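Local atomic coordinates of KLLA0B12012p (Kluyveromyces lactis, PDB entry 6Y3P), a protein that interacts directly with the mRNA decapping enzyme Dcp2 and, through the C-terminal ATP-grasp domain described here, probably binds ATP. Residues P7-L12 with K47-Y52; S65-H70 with L322-E327. All coordinates share one frame; numbering follows the deposited sequence.

Contact 1: residues P7-L12 with K47-Y52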
ATOM      1  N   PRO A   7      -3.879  35.549  -6.704  1.00 72.65           N
ATOM      2  CA  PRO A   7      -4.698  34.461  -7.262  1.00 71.72           C
ATOM      3  C   PRO A   7      -4.418  33.094  -6.647  1.00 74.01           C
ATOM      4  O   PRO A   7      -5.343  32.329  -6.357  1.00 74.14           O
ATOM      5  CB  PRO A   7      -4.328  34.466  -8.750  1.00 73.41           C
ATOM      6  CG  PRO A   7      -2.922  35.009  -8.794  1.00 78.05           C
ATOM      7  CD  PRO A   7      -2.745  35.904  -7.585  1.00 74.48           C
ATOM      8  N   ALA A   8      -3.128  32.804  -6.457  1.00 67.78           N
ATOM      9  CA  ALA A   8      -2.575  31.545  -6.003  1.00 64.62           C
ATOM     10  C   ALA A   8      -1.985  31.630  -4.590  1.00 68.30           C
ATOM     11  O   ALA A   8      -1.487  32.685  -4.177  1.00 69.82           O
ATOM     12  CB  ALA A   8      -1.519  31.102  -6.988  1.00 64.25           C
ATOM     13  N   GLN A   9      -2.040  30.494  -3.863  1.00 62.18           N
ATOM     14  CA  GLN A   9      -1.582  30.330  -2.485  1.00 61.00           C
ATOM     15  C   GLN A   9      -1.257  28.846  -2.199  1.00 61.42           C
ATOM     16  O   GLN A   9      -1.964  27.972  -2.689  1.00 59.26           O
ATOM     17  CB  GLN A   9      -2.702  30.836  -1.568  1.00 62.76           C
ATOM     18  CG  GLN A   9      -2.407  30.844  -0.090  1.00 75.96           C
ATOM     19  CD  GLN A   9      -3.520  31.559   0.620  1.00 90.40           C
ATOM     20  OE1 GLN A   9      -4.711  31.238   0.460  1.00 79.17           O
ATOM     21  NE2 GLN A   9      -3.148  32.566   1.398  1.00 85.72           N
ATOM     22  N   ILE A  10      -0.170  28.575  -1.434  1.00 57.13           N
ATOM     23  CA  ILE A  10       0.280  27.241  -1.010  1.00 55.05           C
ATOM     24  C   ILE A  10       0.386  27.266   0.515  1.00 59.30           C
ATOM     25  O   ILE A  10       1.100  28.104   1.047  1.00 59.69           O
ATOM     26  CB  ILE A  10       1.610  26.772  -1.699  1.00 57.40           C
ATOM     27  CG1 ILE A  10       1.381  26.362  -3.167  1.00 56.20           C
ATOM     28  CG2 ILE A  10       2.264  25.588  -0.938  1.00 58.38           C
ATOM     29  CD1 ILE A  10       2.647  26.414  -4.066  1.00 58.23           C
ATOM     30  N   VAL A  11      -0.302  26.332   1.206  1.00 54.77           N
ATOM     31  CA  VAL A  11      -0.329  26.203   2.672  1.00 54.41           C
ATOM     32  C   VAL A  11       0.350  24.880   3.076  1.00 59.93           C
ATOM     33  O   VAL A  11      -0.108  23.807   2.688  1.00 58.54           O
ATOM     34  CB  VAL A  11      -1.776  26.311   3.257  1.00 56.87           C
ATOM     35  CG1 VAL A  11      -1.767  26.232   4.777  1.00 56.67           C
ATOM     36  CG2 VAL A  11      -2.494  27.575   2.791  1.00 56.84           C
ATOM     37  N   LEU A  12       1.434  24.962   3.848  1.00 58.50           N
ATOM     38  CA  LEU A  12       2.209  23.808   4.319  1.00 58.34           C
ATOM     39  C   LEU A  12       2.143  23.775   5.841  1.00 61.17           C
ATOM     40  O   LEU A  12       2.930  24.447   6.491  1.00 61.59           O
ATOM     41  CB  LEU A  12       3.662  23.931   3.816  1.00 58.84           C
ATOM     42  CG  LEU A  12       4.625  22.736   3.994  1.00 62.62           C
ATOM     43  CD1 LEU A  12       4.065  21.445   3.371  1.00 60.37           C
ATOM     44  CD2 LEU A  12       5.988  23.061   3.376  1.00 64.00           C
ATOM     45  N   LYS A  47      -9.035  32.315  -2.827  1.00 65.69           N
ATOM     46  CA  LYS A  47      -8.005  32.251  -3.853  1.00 64.25           C
ATOM     47  C   LYS A  47      -7.828  30.755  -4.131  1.00 69.14           C
ATOM     48  O   LYS A  47      -8.255  29.944  -3.296  1.00 67.80           O
ATOM     49  CB  LYS A  47      -6.684  32.807  -3.285  1.00 66.13           C
ATOM     50  CG  LYS A  47      -6.648  34.322  -3.076  1.00 88.97           C
ATOM     51  CD  LYS A  47      -5.472  34.786  -2.205  1.00 97.31           C
ATOM     52  CE  LYS A  47      -4.181  35.011  -2.966  1.00109.01           C
ATOM     53  NZ  LYS A  47      -4.198  36.280  -3.748  1.00121.51           N
ATOM     54  N   LEU A  48      -7.216  30.370  -5.279  1.00 65.83           N
ATOM     55  CA  LEU A  48      -6.966  28.956  -5.485  1.00 64.60           C
ATOM     56  C   LEU A  48      -5.742  28.583  -4.658  1.00 65.20           C
ATOM     57  O   LEU A  48      -4.754  29.315  -4.653  1.00 64.05           O
ATOM     58  CB  LEU A  48      -6.945  28.465  -6.954  1.00 65.02           C
ATOM     59  CG  LEU A  48      -5.989  29.046  -7.986  1.00 70.72           C
ATOM     60  CD1 LEU A  48      -4.595  28.544  -7.788  1.00 70.58           C
ATOM     61  CD2 LEU A  48      -6.363  28.566  -9.365  1.00 72.97           C
ATOM     62  N   THR A  49      -5.882  27.551  -3.828  1.00 60.38           N
ATOM     63  CA  THR A  49      -4.834  27.181  -2.871  1.00 59.58           C
ATOM     64  C   THR A  49      -4.547  25.694  -2.806  1.00 59.11           C
ATOM     65  O   THR A  49      -5.438  24.867  -2.974  1.00 57.81           O
ATOM     66  CB  THR A  49      -5.109  27.752  -1.412  1.00 62.44           C
ATOM     67  OG1 THR A  49      -5.446  26.717  -0.485  1.00 63.27           O
ATOM     68  CG2 THR A  49      -6.158  28.810  -1.364  1.00 53.22           C
ATOM     69  N   PHE A  50      -3.303  25.372  -2.486  1.00 54.21           N
ATOM     70  CA  PHE A  50      -2.891  24.000  -2.288  1.00 52.20           C
ATOM     71  C   PHE A  50      -2.396  23.834  -0.866  1.00 54.96           C
ATOM     72  O   PHE A  50      -1.376  24.409  -0.488  1.00 55.20           O
ATOM     73  CB  PHE A  50      -1.842  23.539  -3.314  1.00 52.99           C
ATOM     74  CG  PHE A  50      -1.489  22.085  -3.124  1.00 53.35           C
ATOM     75  CD1 PHE A  50      -2.427  21.091  -3.358  1.00 55.39           C
ATOM     76  CD2 PHE A  50      -0.253  21.717  -2.615  1.00 55.43           C
ATOM     77  CE1 PHE A  50      -2.129  19.754  -3.103  1.00 55.53           C
ATOM     78  CE2 PHE A  50       0.044  20.377  -2.369  1.00 57.95           C
ATOM     79  CZ  PHE A  50      -0.894  19.404  -2.618  1.00 54.76           C
ATOM     80  N   HIS A  51      -3.128  23.047  -0.093  1.00 49.97           N
ATOM     81  CA  HIS A  51      -2.826  22.740   1.292  1.00 49.79           C
ATOM     82  C   HIS A  51      -2.192  21.345   1.384  1.00 55.14           C
ATOM     83  O   HIS A  51      -2.833  20.328   1.085  1.00 55.72           O
ATOM     84  CB  HIS A  51      -4.101  22.883   2.164  1.00 50.35           C
ATOM     85  CG  HIS A  51      -3.961  22.579   3.637  1.00 52.86           C
ATOM     86  ND1 HIS A  51      -5.079  22.353   4.433  1.00 53.84           N
ATOM     87  CD2 HIS A  51      -2.853  22.488   4.417  1.00 53.22           C
ATOM     88  CE1 HIS A  51      -4.614  22.129   5.648  1.00 52.58           C
ATOM     89  NE2 HIS A  51      -3.283  22.195   5.686  1.00 52.48           N
ATOM     90  N   TYR A  52      -0.899  21.316   1.718  1.00 49.35           N
ATOM     91  CA  TYR A  52      -0.202  20.082   1.958  1.00 47.07           C
ATOM     92  C   TYR A  52      -0.095  20.015   3.480  1.00 50.88           C
ATOM     93  O   TYR A  52       0.542  20.873   4.103  1.00 50.18           O
ATOM     94  CB  TYR A  52       1.181  20.026   1.271  1.00 47.73           C
ATOM     95  CG  TYR A  52       1.735  18.616   1.201  1.00 48.26           C
ATOM     96  CD1 TYR A  52       2.146  17.950   2.350  1.00 50.86           C
ATOM     97  CD2 TYR A  52       1.787  17.923  -0.002  1.00 48.58           C
ATOM     98  CE1 TYR A  52       2.607  16.634   2.305  1.00 51.82           C
ATOM     99  CE2 TYR A  52       2.278  16.614  -0.066  1.00 48.71           C
ATOM    100  CZ  TYR A  52       2.676  15.969   1.096  1.00 56.68           C
ATOM    101  OH  TYR A  52       3.156  14.674   1.084  1.00 57.36           O
TER
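Gln-9 and Thr-49 run alongside each other from neighbouring parallel strands, their CB atoms 3.9 Å apart. CG of Gln-9 stands anti to the backbone N (chi1 -176°) and, with the chain extended beyond it, carries the amide outward, where OE1 lies 3.4 Å from Thr-49 CG2. Beneath them the backbones are joined in the alternating parallel pattern: Phe-50 N donates to Gln-9 O (2.9 Å), Val-11 N to Phe-50 O (2.8 Å), and Tyr-52 N to Val-11 O. Strands 8-12 and 48-52 are the two inner strands of the four-stranded parallel sheet, and helix 21-31, on the connection between them, packs on the other face against Ile-10, Leu-12 and Tyr-52. Further along the face of Gln-9, Val-11 sets CG1 3.9 Å from His-51 CD2, while its carbonyl O lies at the edge of the imidazole. That ring is held against rotation by two hydrogen bonds, ND1 to Tyr-69 OH and NE2 to Thr-13 OG1. At the opposite end Lys-47 bends at chi3 and chi4 and passes slantwise over the backbone of Pro-7: CB sits 3.4 Å from Pro-7 O, and CE comes within 3.8 Å of Ala-8 O.

Contact 2: residues S65-H70 with L322-E327; sequences SNQLYH and LKNSLE
Asn-324 lays its CB over one face of the His-70 imidazole and gives an amide N-H to the carbonyl of Tyr-69, the residue before His-70. It is the third residue of a type I beta turn from Leu-322 to Ser-325, closed by a bond from Ser-325 N to Leu-322 O, and the turn leads into strand 326-335 of the large antiparallel sheet of this ATP-grasp fold. Its partner segment leads into strand 69-71, an edge strand of the parallel sheet, so the contact joins two sheets of the domain.

From the backbone outward, Asn-324 CB stands 3.8 Å from the His-70 ring centroid, a CH-pi contact 24° off the normal and shifted toward CD2, which is 3.5 Å away. CG lies 3.6 Å from Tyr-69 O, a chi1 of 54° directing the amide to that carbonyl, and the amide plane ends up nearly perpendicular to the ring. The Gln-67 side chain crosses at about a right angle, its OE1 3.8 Å from Asn-324 OD1 and 3.5 Å from Asn-324 ND2, without a hydrogen bond between the two amides. ND2 does the polar work: it donates to Tyr-69 O at 2.8 Å, nearly along the C=O axis, and also to Leu-63 O in the last turn of helix 60-65. Replacing Asn-324 by an alanine would remove the amide, and the carbonyls of Tyr-69 and Leu-63 would probably lose this shared donor. The backbone O of Asn-324 receives a CA-H...O contact from His-70 CA at 3.2 Å.

The loop just before Tyr-69 is shaped by an Asx turn, in which Asn-66 OD1 accepts from Leu-68 N at 2.9 Å, the donor standing above the side-chain carbonyl plane. At the edge of the His-70 ring, in its plane, Leu-68 O takes a weak hydrogen bond from ND1.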
ATOM      1  N   SER A  65     -16.699  21.015  -1.034  1.00 73.91           N
ATOM      2  CA  SER A  65     -17.584  22.163  -1.254  1.00 75.18           C
ATOM      3  C   SER A  65     -16.931  23.356  -1.964  1.00 79.60           C
ATOM      4  O   SER A  65     -17.645  24.171  -2.576  1.00 81.07           O
ATOM      5  CB  SER A  65     -18.192  22.625   0.068  1.00 78.75           C
ATOM      6  OG  SER A  65     -17.257  23.285   0.907  1.00 83.93           O
ATOM      7  N   ASN A  66     -15.594  23.506  -1.817  1.00 72.38           N
ATOM      8  CA  ASN A  66     -14.868  24.614  -2.425  1.00 70.70           C
ATOM      9  C   ASN A  66     -13.875  24.111  -3.439  1.00 72.70           C
ATOM     10  O   ASN A  66     -12.966  23.335  -3.115  1.00 71.91           O
ATOM     11  CB  ASN A  66     -14.213  25.517  -1.374  1.00 65.81           C
ATOM     12  CG  ASN A  66     -13.759  26.871  -1.872  1.00 73.76           C
ATOM     13  OD1 ASN A  66     -13.646  27.138  -3.072  1.00 67.84           O
ATOM     14  ND2 ASN A  66     -13.472  27.763  -0.948  1.00 63.96           N
ATOM     15  N   GLN A  67     -14.049  24.566  -4.678  1.00 68.66           N
ATOM     16  CA  GLN A  67     -13.183  24.162  -5.771  1.00 67.65           C
ATOM     17  C   GLN A  67     -11.866  24.919  -5.795  1.00 68.11           C
ATOM     18  O   GLN A  67     -10.971  24.562  -6.560  1.00 66.33           O
ATOM     19  CB  GLN A  67     -13.926  24.228  -7.106  1.00 69.97           C
ATOM     20  CG  GLN A  67     -14.916  23.069  -7.284  1.00 84.78           C
ATOM     21  CD  GLN A  67     -14.341  21.714  -6.908  1.00 96.67           C
ATOM     22  OE1 GLN A  67     -14.503  21.236  -5.776  1.00 89.66           O
ATOM     23  NE2 GLN A  67     -13.648  21.074  -7.843  1.00 87.79           N
ATOM     24  N   LEU A  68     -11.727  25.929  -4.918  1.00 63.05           N
ATOM     25  CA  LEU A  68     -10.507  26.722  -4.803  1.00 60.75           C
ATOM     26  C   LEU A  68      -9.493  26.017  -3.938  1.00 60.71           C
ATOM     27  O   LEU A  68      -8.302  26.219  -4.133  1.00 59.41           O
ATOM     28  CB  LEU A  68     -10.825  28.111  -4.216  1.00 61.22           C
ATOM     29  CG  LEU A  68     -11.507  29.108  -5.158  1.00 64.56           C
ATOM     30  CD1 LEU A  68     -11.812  30.426  -4.446  1.00 64.94           C
ATOM     31  CD2 LEU A  68     -10.664  29.350  -6.372  1.00 63.19           C
ATOM     32  N   TYR A  69      -9.971  25.188  -2.988  1.00 55.43           N
ATOM     33  CA  TYR A  69      -9.165  24.451  -2.011  1.00 53.39           C
ATOM     34  C   TYR A  69      -8.709  23.098  -2.535  1.00 54.57           C
ATOM     35  O   TYR A  69      -9.523  22.250  -2.884  1.00 52.84           O
ATOM     36  CB  TYR A  69      -9.961  24.284  -0.710  1.00 54.09           C
ATOM     37  CG  TYR A  69      -9.258  23.492   0.379  1.00 54.81           C
ATOM     38  CD1 TYR A  69      -8.258  24.072   1.158  1.00 57.16           C
ATOM     39  CD2 TYR A  69      -9.669  22.203   0.701  1.00 53.82           C
ATOM     40  CE1 TYR A  69      -7.661  23.374   2.206  1.00 58.03           C
ATOM     41  CE2 TYR A  69      -9.075  21.492   1.743  1.00 53.47           C
ATOM     42  CZ  TYR A  69      -8.081  22.085   2.502  1.00 58.18           C
ATOM     43  OH  TYR A  69      -7.531  21.404   3.556  1.00 54.56           O
ATOM     44  N   HIS A  70      -7.400  22.897  -2.579  1.00 52.14           N
ATOM     45  CA  HIS A  70      -6.778  21.643  -3.004  1.00 50.34           C
ATOM     46  C   HIS A  70      -5.991  21.131  -1.847  1.00 53.80           C
ATOM     47  O   HIS A  70      -5.402  21.909  -1.106  1.00 54.38           O
ATOM     48  CB  HIS A  70      -5.897  21.831  -4.245  1.00 50.71           C
ATOM     49  CG  HIS A  70      -6.631  22.427  -5.410  1.00 54.81           C
ATOM     50  ND1 HIS A  70      -7.182  23.701  -5.350  1.00 57.18           N
ATOM     51  CD2 HIS A  70      -6.849  21.920  -6.644  1.00 56.55           C
ATOM     52  CE1 HIS A  70      -7.746  23.909  -6.530  1.00 56.80           C
ATOM     53  NE2 HIS A  70      -7.558  22.873  -7.347  1.00 56.97           N
ATOM     54  N   LEU A 322     -11.517  13.035  -6.637  1.00 58.48           N
ATOM     55  CA  LEU A 322     -11.837  14.449  -6.632  1.00 58.62           C
ATOM     56  C   LEU A 322     -10.818  15.155  -7.501  1.00 59.65           C
ATOM     57  O   LEU A 322      -9.618  14.890  -7.390  1.00 58.38           O
ATOM     58  CB  LEU A 322     -11.739  15.011  -5.193  1.00 59.37           C
ATOM     59  CG  LEU A 322     -12.964  14.933  -4.280  1.00 65.32           C
ATOM     60  CD1 LEU A 322     -14.238  15.312  -5.014  1.00 66.09           C
ATOM     61  CD2 LEU A 322     -13.076  13.571  -3.606  1.00 69.35           C
ATOM     62  N   LYS A 323     -11.291  16.101  -8.302  1.00 55.70           N
ATOM     63  CA  LYS A 323     -10.508  16.939  -9.212  1.00 55.49           C
ATOM     64  C   LYS A 323      -9.455  17.796  -8.456  1.00 57.35           C
ATOM     65  O   LYS A 323      -8.366  18.051  -8.964  1.00 57.69           O
ATOM     66  CB  LYS A 323     -11.485  17.845 -10.005  1.00 59.38           C
ATOM     67  CG  LYS A 323     -10.860  18.657 -11.134  1.00 88.79           C
ATOM     68  CD  LYS A 323     -10.937  17.970 -12.486  1.00106.93           C
ATOM     69  CE  LYS A 323      -9.764  18.345 -13.357  1.00120.71           C
ATOM     70  NZ  LYS A 323      -9.407  17.243 -14.289  1.00131.79           N
ATOM     71  N   ASN A 324      -9.792  18.229  -7.256  1.00 51.85           N
ATOM     72  CA  ASN A 324      -8.954  19.110  -6.452  1.00 51.00           C
ATOM     73  C   ASN A 324      -8.123  18.361  -5.390  1.00 50.82           C
ATOM     74  O   ASN A 324      -7.588  18.962  -4.465  1.00 49.99           O
ATOM     75  CB  ASN A 324      -9.822  20.246  -5.839  1.00 52.84           C
ATOM     76  CG  ASN A 324     -11.030  19.789  -5.061  1.00 72.86           C
ATOM     77  OD1 ASN A 324     -11.630  18.726  -5.300  1.00 70.41           O
ATOM     78  ND2 ASN A 324     -11.440  20.610  -4.129  1.00 66.65           N
ATOM     79  N   SER A 325      -7.994  17.056  -5.539  1.00 46.16           N
ATOM     80  CA  SER A 325      -7.190  16.256  -4.621  1.00 44.22           C
ATOM     81  C   SER A 325      -6.027  15.631  -5.347  1.00 45.91           C
ATOM     82  O   SER A 325      -6.085  15.440  -6.555  1.00 44.77           O
ATOM     83  CB  SER A 325      -8.021  15.131  -4.014  1.00 43.74           C
ATOM     84  OG  SER A 325      -9.101  15.628  -3.255  1.00 54.83           O
ATOM     85  N   LEU A 326      -4.980  15.324  -4.597  1.00 43.49           N
ATOM     86  CA  LEU A 326      -3.854  14.491  -4.987  1.00 45.36           C
ATOM     87  C   LEU A 326      -3.495  13.694  -3.750  1.00 51.69           C
ATOM     88  O   LEU A 326      -3.831  14.118  -2.651  1.00 53.52           O
ATOM     89  CB  LEU A 326      -2.620  15.203  -5.616  1.00 45.75           C
ATOM     90  CG  LEU A 326      -1.773  16.177  -4.781  1.00 50.41           C
ATOM     91  CD1 LEU A 326      -0.882  15.444  -3.756  1.00 49.24           C
ATOM     92  CD2 LEU A 326      -0.882  16.946  -5.694  1.00 52.04           C
ATOM     93  N   GLU A 327      -2.875  12.545  -3.907  1.00 47.53           N
ATOM     94  CA  GLU A 327      -2.481  11.772  -2.744  1.00 46.60           C
ATOM     95  C   GLU A 327      -1.377  10.815  -3.098  1.00 49.08           C
ATOM     96  O   GLU A 327      -1.473  10.141  -4.115  1.00 47.70           O
ATOM     97  CB  GLU A 327      -3.671  11.027  -2.089  1.00 47.18           C
ATOM     98  CG  GLU A 327      -3.305  10.474  -0.714  1.00 53.12           C
ATOM     99  CD  GLU A 327      -4.406   9.948   0.185  1.00 59.16           C
ATOM    100  OE1 GLU A 327      -5.592  10.203  -0.119  1.00 49.95           O
ATOM    101  OE2 GLU A 327      -4.080   9.280   1.195  1.00 51.35           O
TER

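In the fold
From the N terminus, contact 1 closes first: the chain leaves strand 8-12, runs through helix 21-31 and the short strand 37-38, and returns as strand 48-52. Only after that does helix 60-65 lead into strand 69-71, where contact 2 opens, to be closed some 250 residues later by the turn before strand 326-335. The two loops therefore follow in series and neither nest nor cross. They nevertheless meet, their centres about 11 Å apart, because strands 48-52 and 69-71 are neighbours in the parallel sheet; His-51 N probably bonds to His-70 O at 2.7 Å. Contact 1 builds the middle of that sheet, whereas contact 2 ties its edge to the six-stranded antiparallel sheet that holds strand 326-335.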